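PDB 3VSN: Non-sulfated chondroitin lyase E66 from Autographa californica nucleopolyhedrovirus, which acts as a chondroitin lyase of the viral envelope, is essential for oral infectivity and may digest the chondroitin sulfate barrier of the host midgut. Local coordinates for residues Thr610-Phe614 with Ser615-Asn619; Leu645-Ser648 with Thr649-Leu652; Met149-Thr152 with Ile153-Glu157; Pro103-Ala106 with Tyr107-Asn111. All blocks are in the same frame, centred on the assembly; numbering follows the deposited sequence.

Contact 1: Thr610-Phe614 with Ser615-Asn619; sequences TTIPF and SVIMN
Two isoleucines meet through different first torsions: Ile612 sets CG1 opposite its backbone N (chi1 -176°), whereas Ile617 keeps CG1 beside its own N (chi1 -61°), and the two branches cross at about a right angle. The terminal methyl CD1 of Ile612 thereby lies 3.7 Å from CG1 of Ile617, while its CG1 also approaches CG1 of Val616 more loosely, at 4.2 Å. The other methyl of Val616 packs against proline: CG2 is 3.7 Å from CD of Pro613 and 3.8 Å from CG of Pro613, so one branch of the valine lies against the CG-CD edge of the ring.

This is a strand-to-helix junction, with Pro613 both the last strand residue and the N-cap. Its carbonyl oxygen takes two weak bonds, from Val616 N at 3.2 Å and from Ile617 N at 3.4 Å, the second the straighter. A regular helical bond follows from Met618 N to Phe614 O, 2.9 Å long, and with it the stronger bonding of the helix begins.

Strand 611-613 pairs with strand 642-645, whose Phe643 meets Phe614 edge-to-face. Ile612 packs on Phe654 and Ile617 on Phe656 of strand 654-658, and Trp592 of strand 592-597 touches both Ile612 and Val616, so the start of helix 614-623 lies against the neighbouring seven-stranded sheet.

Contact 2: Leu645-Ser648 with Thr649-Leu652; sequences LNNS and TFDL
Asn647 is extended, but Thr649 adopts helical backbone angles, and between them the chain bends in an Asx turn whose defining bond runs from Thr649 N to Asn647 OD1 (2.9 Å). The same oxygen receives a second donor, Thr649 OG1, at 2.7 Å. With CG of Asn647 opposite its backbone N (chi1 -176°) and OG1 of Thr649 beside its own N (chi1 -56°), both donors reach the one amide oxygen. They come differently: the hydroxyl lies in the amide carbonyl plane, on a lone pair, whereas the backbone N-H sits above it, 47° out of plane. Two bonds from one residue should restrain rotation of the asparagine amide.

A water donates to Asn647 O and accepts from Phe650 N, both at 2.8 Å. CD1 of Leu645 lies 3.9 Å from CA of Leu652 and 4.2 Å from its CD2 methyl, which is itself 4.0 Å from CB of Ser648. CG2 of Thr649 is centred over one face of the Phe650 ring.

The loop runs from strand 642-645 of a small sheet to strand 654-658 of the larger one. Tyr324 hydrogen-bonds to Ser648 O and Asp323 to Leu652 N, from the turn between strands 318-322 and 327-331.

Contact 3: Met149-Thr152 with Ile153-Glu157; sequences MNIT and IVLNE
In the final turns of helix 138-154, Met149 and Ile153 lie side by side along one flank, and Ile151 and Leu155 repeat the arrangement on another. CG of Met149 meets CD1 of Ile153 at 3.8 Å; the methionine is fully extended, its CG opposite the backbone N (chi1 -178°), and its CE passes the same methyl at 4.0 Å. In the second pair, CG2 of Ile151 and CD1 of Leu155 are also 3.8 Å apart.

The backbone beneath is regular at first. Ile153 N bonds to Met149 O and Val154 N to Asn150 O, each 3.1 Å long and nearly straight. The next bond, Leu155 N to Ile151 O, is more bent (143° at the hydrogen), in keeping with Leu155 being the first residue to leave helical angles. Asn156 N then bonds to Ile153 O (3.0 Å), a tighter turn. Packing round the carbonyls is close: CG2 of Val154 comes within 3.2 Å of Asn150 O.

The polar ends are bonded outside the two segments. Thr152 OG1 bonds to Phe148 O one turn back and to Thr168 OG1 of helix 161-175, and the Asn156 amide is held by Lys39 and Glu35 of helix 29-48. With helices 75-93 and 189-205 also packing against it, this helix is buried among others on several flanks, as befits the alpha/alpha toroid of the N-terminal lyase domain.

Contact 4: Pro103-Ala106 with Tyr107-Asn111; sequences PELA and YNLIN
Leu105 O receives the N-H of Leu109 at 2.9 Å, the shortest of four successive helical bonds, and CG of Leu109 follows it to within 3.3 Å of that oxygen. On the same flank the leucine side chains cross at an angle, CD1 of Leu105 standing 4.1 Å from CG of Leu109. Leu105 sets its CG opposite the backbone N (chi1 179°), while Leu109 keeps its CG beside its own backbone N, which brings the CD1 branch of Leu105 across to CG of Leu109.

The segments form the first turns of helix 103-119. Pro103 suits this place, since it has no N-H to offer, and the side-chain OD1 of Asn102, just before it, accepts from Leu105 N and, weakly, from Glu104 N. Pro103 O in turn takes Tyr107 N at 3.0 Å, and Ala106 O takes Ile110 N at 3.1 Å, the straightest bond of the series (173°).

Around Glu104 O, the backbone N of Asn108 makes the bond (3.0 Å), while the edge of the Tyr107 ring passes nearby. CB of Asn111 lies above one face of that ring, offset toward its rim, and the Asn111 amide bonds to Asp62. Tyr88 and Tyr92 of helix 75-93, with Trp60, pack on Leu105, and Tyr88 and Trp60 also reach Leu109.

From the N terminus the order is contact 4, contact 3, contact 1, contact 2. Each joins adjoining segments, so they follow in series; none encloses a long loop, and none nests or crosses. Contacts 4 and 3 lie in the N-terminal alpha-helical domain, on successive helices packed directly together: Ile151 CD1 is 3.6 Å from Leu109 O, and Leu155 CD2 is 3.8 Å from Ala106 CB. In the beta-rich part, contact 1 joins strand 611-613 to helix 614-623, and contact 2 forms the bend between strands 642-645 and 654-658; Thr610 O probably accepts from Leu645 N (3.0 Å). The pairs are far apart, contacts 1 and 3 having centres about 63 Å from each other.

Contact 1: Thr610-Phe614 with Ser615-Asn619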
loop_
_atom_site.group_PDB
_atom_site.type_symbol
_atom_site.label_atom_id
_atom_site.label_comp_id
_atom_site.label_asym_id
_atom_site.label_seq_id
_atom_site.Cartn_x
_atom_site.Cartn_y
_atom_site.Cartn_z
ATOM N N THR A 610 25.279 11.953 -5.087
ATOM C CA THR A 610 24.769 13.262 -4.669
ATOM C C THR A 610 25.394 14.382 -5.504
ATOM O O THR A 610 25.091 15.559 -5.307
ATOM C CB THR A 610 25.000 13.513 -3.168
ATOM O OG1 THR A 610 26.397 13.398 -2.878
ATOM C CG2 THR A 610 24.223 12.494 -2.331
ATOM N N THR A 611 26.267 13.998 -6.436
ATOM C CA THR A 611 26.799 14.921 -7.436
ATOM C C THR A 611 26.501 14.398 -8.842
ATOM O O THR A 611 26.417 13.184 -9.049
ATOM C CB THR A 611 28.317 15.151 -7.275
ATOM O OG1 THR A 611 29.008 13.904 -7.397
ATOM C CG2 THR A 611 28.638 15.788 -5.920
ATOM N N ILE A 612 26.314 15.318 -9.788
ATOM C CA ILE A 612 26.084 14.989 -11.201
ATOM C C ILE A 612 27.051 15.802 -12.070
ATOM O O ILE A 612 27.110 17.026 -11.942
ATOM C CB ILE A 612 24.611 15.239 -11.628
ATOM C CG1 ILE A 612 24.367 14.790 -13.077
ATOM C CG2 ILE A 612 24.207 16.703 -11.436
ATOM C CD1 ILE A 612 22.903 14.794 -13.485
ATOM N N PRO A 613 27.828 15.125 -12.941
ATOM C CA PRO A 613 28.773 15.850 -13.795
ATOM C C PRO A 613 28.081 16.660 -14.891
ATOM O O PRO A 613 27.015 16.258 -15.378
ATOM C CB PRO A 613 29.612 14.728 -14.427
ATOM C CG PRO A 613 29.383 13.526 -13.569
ATOM C CD PRO A 613 27.967 13.668 -13.097
ATOM N N PHE A 614 28.691 17.786 -15.271
ATOM C CA PHE A 614 28.206 18.591 -16.394
ATOM C C PHE A 614 28.044 17.723 -17.640
ATOM O O PHE A 614 27.083 17.889 -18.395
ATOM C CB PHE A 614 29.164 19.744 -16.737
ATOM C CG PHE A 614 29.232 20.837 -15.700
ATOM C CD1 PHE A 614 28.088 21.512 -15.284
ATOM C CD2 PHE A 614 30.461 21.230 -15.178
ATOM C CE1 PHE A 614 28.168 22.528 -14.336
ATOM C CE2 PHE A 614 30.546 22.245 -14.231
ATOM C CZ PHE A 614 29.397 22.893 -13.810
ATOM N N SER A 615 28.986 16.800 -17.842
ATOM C CA SER A 615 29.015 15.968 -19.053
ATOM C C SER A 615 27.851 14.977 -19.140
ATOM O O SER A 615 27.399 14.644 -20.241
ATOM C CB SER A 615 30.358 15.237 -19.186
ATOM O OG SER A 615 30.578 14.345 -18.106
ATOM N N VAL A 616 27.369 14.515 -17.987
ATOM C CA VAL A 616 26.210 13.619 -17.943
ATOM C C VAL A 616 24.960 14.377 -18.394
ATOM O O VAL A 616 24.160 13.865 -19.182
ATOM C CB VAL A 616 26.018 12.990 -16.541
ATOM C CG1 VAL A 616 24.655 12.312 -16.419
ATOM C CG2 VAL A 616 27.129 11.988 -16.259
ATOM N N ILE A 617 24.811 15.603 -17.901
ATOM C CA ILE A 617 23.707 16.471 -18.301
ATOM C C ILE A 617 23.771 16.754 -19.807
ATOM O O ILE A 617 22.763 16.615 -20.511
ATOM C CB ILE A 617 23.706 17.789 -17.487
ATOM C CG1 ILE A 617 23.533 17.482 -15.992
ATOM C CG2 ILE A 617 22.605 18.724 -17.970
ATOM C CD1 ILE A 617 23.868 18.632 -15.062
ATOM N N MET A 618 24.958 17.128 -20.289
ATOM C CA MET A 618 25.171 17.434 -21.709
ATOM C C MET A 618 24.872 16.227 -22.605
ATOM O O MET A 618 24.177 16.361 -23.615
ATOM C CB MET A 618 26.598 17.957 -21.948
ATOM C CG MET A 618 26.938 18.299 -23.402
ATOM S SD MET A 618 27.363 16.889 -24.459
ATOM C CE MET A 618 28.816 16.247 -23.624
ATOM N N ASN A 619 25.393 15.059 -22.233
ATOM C CA ASN A 619 25.142 13.836 -23.002
ATOM C C ASN A 619 23.662 13.458 -23.026
ATOM O O ASN A 619 23.150 13.021 -24.061
ATOM C CB ASN A 619 25.990 12.665 -22.487
ATOM C CG ASN A 619 27.451 12.775 -22.899
ATOM O OD1 ASN A 619 27.769 13.234 -23.995
ATOM N ND2 ASN A 619 28.345 12.339 -22.027
#

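Contact 2: Leu645-Ser648 with Thr649-Leu652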
loop_
_atom_site.group_PDB
_atom_site.type_symbol
_atom_site.label_atom_id
_atom_site.label_comp_id
_atom_site.label_asym_id
_atom_site.label_seq_id
_atom_site.Cartn_x
_atom_site.Cartn_y
_atom_site.Cartn_z
ATOM N N LEU A 645 23.708 18.147 -4.752
ATOM C CA LEU A 645 22.391 18.378 -4.154
ATOM C C LEU A 645 22.466 19.328 -2.958
ATOM O O LEU A 645 23.366 19.208 -2.126
ATOM C CB LEU A 645 21.766 17.052 -3.714
ATOM C CG LEU A 645 21.388 16.045 -4.808
ATOM C CD1 LEU A 645 21.019 14.709 -4.181
ATOM C CD2 LEU A 645 20.254 16.563 -5.686
ATOM N N ASN A 646 21.524 20.269 -2.882
ATOM C CA ASN A 646 21.407 21.153 -1.718
ATOM C C ASN A 646 21.156 20.355 -0.442
ATOM O O ASN A 646 21.696 20.674 0.612
ATOM C CB ASN A 646 20.283 22.182 -1.907
ATOM C CG ASN A 646 20.626 23.259 -2.925
ATOM O OD1 ASN A 646 21.774 23.398 -3.344
ATOM N ND2 ASN A 646 19.621 24.035 -3.321
ATOM N N ASN A 647 20.335 19.311 -0.554
ATOM C CA ASN A 647 19.972 18.472 0.583
ATOM C C ASN A 647 19.600 17.077 0.102
ATOM O O ASN A 647 18.608 16.902 -0.601
ATOM C CB ASN A 647 18.802 19.099 1.361
ATOM C CG ASN A 647 18.441 18.321 2.619
ATOM O OD1 ASN A 647 19.101 17.346 2.978
ATOM N ND2 ASN A 647 17.382 18.759 3.299
ATOM N N SER A 648 20.394 16.085 0.489
ATOM C CA SER A 648 20.133 14.712 0.071
ATOM C C SER A 648 19.493 13.869 1.173
ATOM O O SER A 648 19.436 12.643 1.055
ATOM C CB SER A 648 21.424 14.053 -0.414
ATOM O OG SER A 648 22.347 13.939 0.653
ATOM N N THR A 649 19.008 14.518 2.234
ATOM C CA THR A 649 18.432 13.797 3.378
ATOM C C THR A 649 17.229 12.942 2.975
ATOM O O THR A 649 17.147 11.773 3.351
ATOM C CB THR A 649 18.028 14.751 4.531
ATOM O OG1 THR A 649 19.167 15.522 4.937
ATOM C CG2 THR A 649 17.504 13.963 5.740
ATOM N N PHE A 650 16.319 13.528 2.198
ATOM C CA PHE A 650 15.039 12.895 1.869
ATOM C C PHE A 650 14.939 12.482 0.399
ATOM O O PHE A 650 14.334 11.460 0.077
ATOM C CB PHE A 650 13.865 13.834 2.210
ATOM C CG PHE A 650 13.953 14.465 3.577
ATOM C CD1 PHE A 650 13.510 13.782 4.708
ATOM C CD2 PHE A 650 14.461 15.754 3.733
ATOM C CE1 PHE A 650 13.584 14.365 5.967
ATOM C CE2 PHE A 650 14.537 16.344 4.991
ATOM C CZ PHE A 650 14.098 15.648 6.109
ATOM N N ASP A 651 15.529 13.286 -0.481
ATOM C CA ASP A 651 15.349 13.146 -1.929
ATOM C C ASP A 651 16.693 13.145 -2.651
ATOM O O ASP A 651 17.627 13.813 -2.215
ATOM C CB ASP A 651 14.493 14.297 -2.461
ATOM C CG ASP A 651 13.098 14.327 -1.858
ATOM O OD1 ASP A 651 12.360 13.330 -1.987
ATOM O OD2 ASP A 651 12.727 15.364 -1.269
ATOM N N LEU A 652 16.777 12.412 -3.761
ATOM C CA LEU A 652 18.047 12.245 -4.484
ATOM C C LEU A 652 18.014 12.709 -5.941
ATOM O O LEU A 652 18.913 12.387 -6.726
ATOM C CB LEU A 652 18.510 10.785 -4.409
ATOM C CG LEU A 652 18.963 10.277 -3.036
ATOM C CD1 LEU A 652 19.067 8.758 -3.033
ATOM C CD2 LEU A 652 20.288 10.911 -2.634
HETATM O O HOH W 1 16.381 15.897 0.688
#

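Contact 3: Met149-Thr152 with Ile153-Glu157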
loop_
_atom_site.group_PDB
_atom_site.type_symbol
_atom_site.label_atom_id
_atom_site.label_comp_id
_atom_site.label_asym_id
_atom_site.label_seq_id
_atom_site.Cartn_x
_atom_site.Cartn_y
_atom_site.Cartn_z
ATOM N N MET A 149 -16.896 2.452 24.888
ATOM C CA MET A 149 -16.737 3.825 24.433
ATOM C C MET A 149 -17.800 4.232 23.406
ATOM O O MET A 149 -18.449 5.266 23.564
ATOM C CB MET A 149 -15.328 4.039 23.870
ATOM C CG MET A 149 -15.063 5.464 23.419
ATOM S SD MET A 149 -13.376 5.672 22.838
ATOM C CE MET A 149 -13.356 7.432 22.535
ATOM N N ASN A 150 -17.979 3.416 22.367
ATOM C CA ASN A 150 -18.943 3.716 21.306
ATOM C C ASN A 150 -20.386 3.808 21.814
ATOM O O ASN A 150 -21.102 4.754 21.477
ATOM C CB ASN A 150 -18.841 2.707 20.157
ATOM C CG ASN A 150 -17.666 2.987 19.233
ATOM O OD1 ASN A 150 -16.526 2.623 19.525
ATOM N ND2 ASN A 150 -17.943 3.635 18.108
ATOM N N ILE A 151 -20.796 2.839 22.632
ATOM C CA ILE A 151 -22.156 2.815 23.182
ATOM C C ILE A 151 -22.411 4.027 24.083
ATOM O O ILE A 151 -23.394 4.747 23.894
ATOM C CB ILE A 151 -22.474 1.478 23.905
ATOM C CG1 ILE A 151 -22.526 0.335 22.886
ATOM C CG2 ILE A 151 -23.805 1.566 24.647
ATOM C CD1 ILE A 151 -22.791 -1.043 23.464
ATOM N N THR A 152 -21.507 4.266 25.033
ATOM C CA THR A 152 -21.630 5.390 25.964
ATOM C C THR A 152 -21.767 6.743 25.245
ATOM O O THR A 152 -22.652 7.538 25.577
ATOM C CB THR A 152 -20.458 5.427 26.971
ATOM O OG1 THR A 152 -20.424 4.198 27.708
ATOM C CG2 THR A 152 -20.608 6.590 27.948
ATOM N N ILE A 153 -20.910 6.994 24.259
ATOM C CA ILE A 153 -20.927 8.286 23.569
ATOM C C ILE A 153 -22.149 8.469 22.663
ATOM O O ILE A 153 -22.831 9.492 22.758
ATOM C CB ILE A 153 -19.607 8.585 22.824
ATOM C CG1 ILE A 153 -18.436 8.568 23.808
ATOM C CG2 ILE A 153 -19.686 9.938 22.116
ATOM C CD1 ILE A 153 -17.063 8.690 23.174
ATOM N N VAL A 154 -22.451 7.495 21.805
ATOM C CA VAL A 154 -23.587 7.677 20.884
ATOM C C VAL A 154 -24.935 7.800 21.606
ATOM O O VAL A 154 -25.879 8.381 21.066
ATOM C CB VAL A 154 -23.659 6.622 19.747
ATOM C CG1 VAL A 154 -22.346 6.572 18.973
ATOM C CG2 VAL A 154 -24.052 5.242 20.270
ATOM N N LEU A 155 -25.007 7.267 22.826
ATOM C CA LEU A 155 -26.224 7.334 23.633
ATOM C C LEU A 155 -26.208 8.496 24.633
ATOM O O LEU A 155 -27.055 8.551 25.529
ATOM C CB LEU A 155 -26.458 6.003 24.370
ATOM C CG LEU A 155 -26.713 4.731 23.552
ATOM C CD1 LEU A 155 -27.020 3.556 24.470
ATOM C CD2 LEU A 155 -27.837 4.922 22.541
ATOM N N ASN A 156 -25.267 9.428 24.467
ATOM C CA ASN A 156 -25.038 10.479 25.467
ATOM C C ASN A 156 -26.194 11.465 25.699
ATOM O O ASN A 156 -26.207 12.171 26.702
ATOM C CB ASN A 156 -23.711 11.221 25.224
ATOM C CG ASN A 156 -23.779 12.216 24.070
ATOM O OD1 ASN A 156 -24.671 12.158 23.221
ATOM N ND2 ASN A 156 -22.818 13.127 24.032
ATOM N N GLU A 157 -27.158 11.500 24.784
ATOM C CA GLU A 157 -28.319 12.373 24.951
ATOM C C GLU A 157 -29.592 11.599 25.308
ATOM O O GLU A 157 -30.692 12.160 25.330
ATOM C CB GLU A 157 -28.505 13.268 23.722
ATOM C CG GLU A 157 -27.374 14.277 23.574
ATOM C CD GLU A 157 -27.635 15.327 22.513
ATOM O OE1 GLU A 157 -28.207 14.986 21.456
ATOM O OE2 GLU A 157 -27.254 16.496 22.742
#

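Contact 4: Pro103-Ala106 with Tyr107-Asn111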
loop_
_atom_site.group_PDB
_atom_site.type_symbol
_atom_site.label_atom_id
_atom_site.label_comp_id
_atom_site.label_asym_id
_atom_site.label_seq_id
_atom_site.Cartn_x
_atom_site.Cartn_y
_atom_site.Cartn_z
ATOM N N PRO A 103 -35.202 4.695 19.174
ATOM C CA PRO A 103 -35.218 4.371 20.616
ATOM C C PRO A 103 -35.080 2.881 20.936
ATOM O O PRO A 103 -34.483 2.527 21.954
ATOM C CB PRO A 103 -36.570 4.906 21.118
ATOM C CG PRO A 103 -37.218 5.601 19.972
ATOM C CD PRO A 103 -36.436 5.363 18.716
ATOM N N GLU A 104 -35.624 2.023 20.077
ATOM C CA GLU A 104 -35.519 0.571 20.254
ATOM C C GLU A 104 -34.087 0.061 20.007
ATOM O O GLU A 104 -33.634 -0.874 20.676
ATOM C CB GLU A 104 -36.572 -0.167 19.407
ATOM C CG GLU A 104 -37.008 0.594 18.153
ATOM C CD GLU A 104 -38.511 0.795 18.038
ATOM O OE1 GLU A 104 -39.227 -0.199 17.784
ATOM O OE2 GLU A 104 -38.975 1.957 18.177
ATOM N N LEU A 105 -33.374 0.694 19.074
ATOM C CA LEU A 105 -31.943 0.429 18.892
ATOM C C LEU A 105 -31.133 0.916 20.098
ATOM O O LEU A 105 -30.207 0.232 20.540
ATOM C CB LEU A 105 -31.414 1.057 17.593
ATOM C CG LEU A 105 -29.919 0.884 17.265
ATOM C CD1 LEU A 105 -29.479 -0.572 17.366
ATOM C CD2 LEU A 105 -29.598 1.443 15.885
ATOM N N ALA A 106 -31.489 2.085 20.627
ATOM C CA ALA A 106 -30.844 2.621 21.827
ATOM C C ALA A 106 -30.946 1.620 22.977
ATOM O O ALA A 106 -29.945 1.306 23.630
ATOM C CB ALA A 106 -31.463 3.955 22.220
ATOM N N TYR A 107 -32.160 1.111 23.197
ATOM C CA TYR A 107 -32.406 0.083 24.199
ATOM C C TYR A 107 -31.576 -1.167 23.928
ATOM O O TYR A 107 -30.981 -1.726 24.848
ATOM C CB TYR A 107 -33.895 -0.285 24.275
ATOM C CG TYR A 107 -34.148 -1.525 25.106
ATOM C CD1 TYR A 107 -34.247 -1.448 26.496
ATOM C CD2 TYR A 107 -34.254 -2.782 24.504
ATOM C CE1 TYR A 107 -34.459 -2.583 27.262
ATOM C CE2 TYR A 107 -34.463 -3.923 25.261
ATOM C CZ TYR A 107 -34.566 -3.817 26.638
ATOM O OH TYR A 107 -34.775 -4.947 27.394
ATOM N N ASN A 108 -31.549 -1.609 22.672
ATOM C CA ASN A 108 -30.785 -2.797 22.307
ATOM C C ASN A 108 -29.290 -2.639 22.587
ATOM O O ASN A 108 -28.633 -3.586 23.023
ATOM C CB ASN A 108 -31.041 -3.193 20.849
ATOM C CG ASN A 108 -32.301 -4.025 20.687
ATOM O OD1 ASN A 108 -32.639 -4.836 21.552
ATOM N ND2 ASN A 108 -33.004 -3.830 19.574
ATOM N N LEU A 109 -28.772 -1.433 22.362
ATOM C CA LEU A 109 -27.367 -1.134 22.631
ATOM C C LEU A 109 -27.032 -1.188 24.126
ATOM O O LEU A 109 -26.090 -1.876 24.521
ATOM C CB LEU A 109 -26.960 0.211 22.012
ATOM C CG LEU A 109 -26.872 0.270 20.479
ATOM C CD1 LEU A 109 -26.607 1.692 20.007
ATOM C CD2 LEU A 109 -25.816 -0.686 19.930
ATOM N N ILE A 110 -27.805 -0.483 24.953
ATOM C CA ILE A 110 -27.569 -0.519 26.402
ATOM C C ILE A 110 -27.795 -1.929 26.977
ATOM O O ILE A 110 -27.036 -2.376 27.842
ATOM C CB ILE A 110 -28.347 0.584 27.173
ATOM C CG1 ILE A 110 -27.833 0.715 28.615
ATOM C CG2 ILE A 110 -29.850 0.333 27.160
ATOM C CD1 ILE A 110 -26.415 1.236 28.729
ATOM N N ASN A 111 -28.811 -2.628 26.466
ATOM C CA ASN A 111 -29.081 -4.015 26.852
ATOM C C ASN A 111 -27.909 -4.933 26.500
ATOM O O ASN A 111 -27.524 -5.790 27.296
ATOM C CB ASN A 111 -30.373 -4.521 26.197
ATOM C CG ASN A 111 -30.763 -5.916 26.656
ATOM O OD1 ASN A 111 -30.794 -6.207 27.855
ATOM N ND2 ASN A 111 -31.073 -6.789 25.699
#